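EAL domain protein (Vibrio cholerae serotype O1, PDB 6IJ2) probably hydrolyses the second messengers c-di-GMP and cGAMP as a standalone cyclic dinucleotide phosphodiesterase, yielding 5'-pGpG from c-di-GMP. Local coordinates at residues M198-C201 and L202-F205. The protein carries 1 engineered substitution. Sequence-based numbering, arbitrary orientation.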
ATOM      1  N   MET A 198       5.881 -12.016   4.841  1.00 24.40           N
ATOM      2  CA  MET A 198       7.007 -11.533   5.632  1.00 26.41           C
ATOM      3  C   MET A 198       8.327 -12.107   5.141  1.00 29.04           C
ATOM      4  O   MET A 198       9.340 -11.396   5.124  1.00 25.88           O
ATOM      5  CB  MET A 198       6.791 -11.848   7.112  1.00 25.81           C
ATOM      6  CG  MET A 198       7.925 -11.386   8.043  1.00 38.75           C
ATOM      7  SD  MET A 198       7.959  -9.587   8.345  1.00 45.16           S
ATOM      8  CE  MET A 198       6.335  -9.121   7.848  1.00 25.96           C
ATOM      9  N   LYS A 199       8.353 -13.384   4.739  1.00 26.77           N
ATOM     10  CA  LYS A 199       9.617 -13.940   4.264  1.00 32.78           C
ATOM     11  C   LYS A 199      10.119 -13.170   3.054  1.00 29.48           C
ATOM     12  O   LYS A 199      11.306 -12.840   2.960  1.00 29.39           O
ATOM     13  CB  LYS A 199       9.469 -15.423   3.914  1.00 30.36           C
ATOM     14  CG  LYS A 199      10.737 -16.023   3.280  1.00 38.62           C
ATOM     15  CD  LYS A 199      10.469 -17.350   2.584  1.00 46.54           C
ATOM     16  CE  LYS A 199      11.739 -17.897   1.938  1.00 36.13           C
ATOM     17  NZ  LYS A 199      11.487 -19.174   1.215  1.00 51.19           N
ATOM     18  N   ASN A 200       9.223 -12.847   2.130  1.00 25.34           N
ATOM     19  CA  ASN A 200       9.644 -12.167   0.918  1.00 23.79           C
ATOM     20  C   ASN A 200       9.893 -10.680   1.154  1.00 26.68           C
ATOM     21  O   ASN A 200      10.812 -10.117   0.551  1.00 27.63           O
ATOM     22  CB  ASN A 200       8.608 -12.419  -0.183  1.00 24.47           C
ATOM     23  CG  ASN A 200       8.643 -13.856  -0.657  1.00 28.59           C
ATOM     24  OD1 ASN A 200       9.621 -14.288  -1.270  1.00 30.94           O
ATOM     25  ND2 ASN A 200       7.595 -14.615  -0.350  1.00 28.69           N
ATOM     26  N   CYS A 201       9.136 -10.040   2.051  1.00 27.28           N
ATOM     27  CA  CYS A 201       9.420  -8.646   2.380  1.00 25.31           C
ATOM     28  C   CYS A 201      10.756  -8.496   3.115  1.00 21.85           C
ATOM     29  O   CYS A 201      11.474  -7.519   2.893  1.00 26.19           O
ATOM     30  CB  CYS A 201       8.301  -8.049   3.226  1.00 25.14           C
ATOM     31  SG  CYS A 201       6.800  -7.724   2.267  1.00 32.09           S
ATOM     32  N   LEU A 202      11.104  -9.443   3.988  1.00 26.17           N
ATOM     33  CA  LEU A 202      12.380  -9.333   4.708  1.00 27.41           C
ATOM     34  C   LEU A 202      13.561  -9.430   3.750  1.00 26.79           C
ATOM     35  O   LEU A 202      14.566  -8.728   3.914  1.00 28.90           O
ATOM     36  CB  LEU A 202      12.483 -10.408   5.786  1.00 26.02           C
ATOM     37  CG  LEU A 202      11.543 -10.203   6.976  1.00 29.99           C
ATOM     38  CD1 LEU A 202      11.533 -11.456   7.831  1.00 32.44           C
ATOM     39  CD2 LEU A 202      11.976  -9.005   7.819  1.00 29.33           C
ATOM     40  N   LYS A 203      13.442 -10.279   2.726  1.00 27.82           N
ATOM     41  CA  LYS A 203      14.456 -10.337   1.681  1.00 25.88           C
ATOM     42  C   LYS A 203      14.508  -9.034   0.899  1.00 31.60           C
ATOM     43  O   LYS A 203      15.590  -8.537   0.570  1.00 30.47           O
ATOM     44  CB  LYS A 203      14.176 -11.531   0.752  1.00 28.39           C
ATOM     45  CG  LYS A 203      14.154 -12.878   1.496  1.00 36.31           C
ATOM     46  CD  LYS A 203      13.623 -14.029   0.643  1.00 45.10           C
ATOM     47  CE  LYS A 203      14.659 -14.502  -0.333  1.00 51.26           C
ATOM     48  NZ  LYS A 203      15.858 -15.033   0.373  1.00 53.26           N
ATOM     49  N   LEU A 204      13.345  -8.467   0.580  1.00 29.23           N
ATOM     50  CA  LEU A 204      13.319  -7.157  -0.052  1.00 25.83           C
ATOM     51  C   LEU A 204      13.998  -6.096   0.823  1.00 25.24           C
ATOM     52  O   LEU A 204      14.791  -5.291   0.330  1.00 29.15           O
ATOM     53  CB  LEU A 204      11.872  -6.768  -0.363  1.00 29.14           C
ATOM     54  CG  LEU A 204      11.718  -5.323  -0.824  1.00 31.54           C
ATOM     55  CD1 LEU A 204      12.611  -5.076  -2.024  1.00 35.77           C
ATOM     56  CD2 LEU A 204      10.261  -5.058  -1.162  1.00 38.86           C
ATOM     57  N   PHE A 205      13.681  -6.061   2.117  1.00 23.30           N
ATOM     58  CA  PHE A 205      14.281  -5.046   2.993  1.00 27.18           C
ATOM     59  C   PHE A 205      15.801  -5.164   3.030  1.00 29.60           C
ATOM     60  O   PHE A 205      16.514  -4.155   2.994  1.00 28.94           O
ATOM     61  CB  PHE A 205      13.723  -5.164   4.406  1.00 23.79           C
ATOM     62  CG  PHE A 205      12.246  -4.920   4.499  1.00 27.26           C
ATOM     63  CD1 PHE A 205      11.609  -4.066   3.619  1.00 30.06           C
ATOM     64  CD2 PHE A 205      11.494  -5.561   5.469  1.00 25.46           C
ATOM     65  CE1 PHE A 205      10.237  -3.840   3.709  1.00 28.39           C
ATOM     66  CE2 PHE A 205      10.131  -5.348   5.571  1.00 26.85           C
ATOM     67  CZ  PHE A 205       9.496  -4.490   4.681  1.00 25.40           C
TER
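The carbonyl oxygen of C201 takes the shortest helix bond here, from F205 N to C201 O at 2.8 Å, and also lies over one face of the F205 ring, 3.1 Å above its plane and nearer the ring's edge than its centre. The ring is brought there by a chi1 of -63°, which sets CG of F205 beside its own backbone N; CE2 then reaches CB of C201 at 4.0 Å. Three residues earlier, L202 N donates to M198 O at 2.9 Å, and the two side chains pass at a slant, M198 CG meeting L202 CD1 at 3.6 Å while SD lies against CG of L202. Bends at chi2 (75°) and chi3 carry the sulfur of M198 across the branch point of L202. L204 N bonds N200 O at 3.0 Å; the K203 N to K199 O bond is weak at 3.3 Å. Helix 192-207 is one of the outer helices of the EAL-domain barrel, a TIM-like fold, and M198 and F205 pack on V180 of strand 177-180, with F205 also edge-to-face against F160. Another part of its surface meets the second subunit: N200 ND2, bonded to S196 O of its own helix, also donates to D207 OD2 of that subunit, whose L167 packs on C201. K199 and K203 are exposed, K199 NZ lying 6.1 Å from K203 NZ, like charges that do not touch.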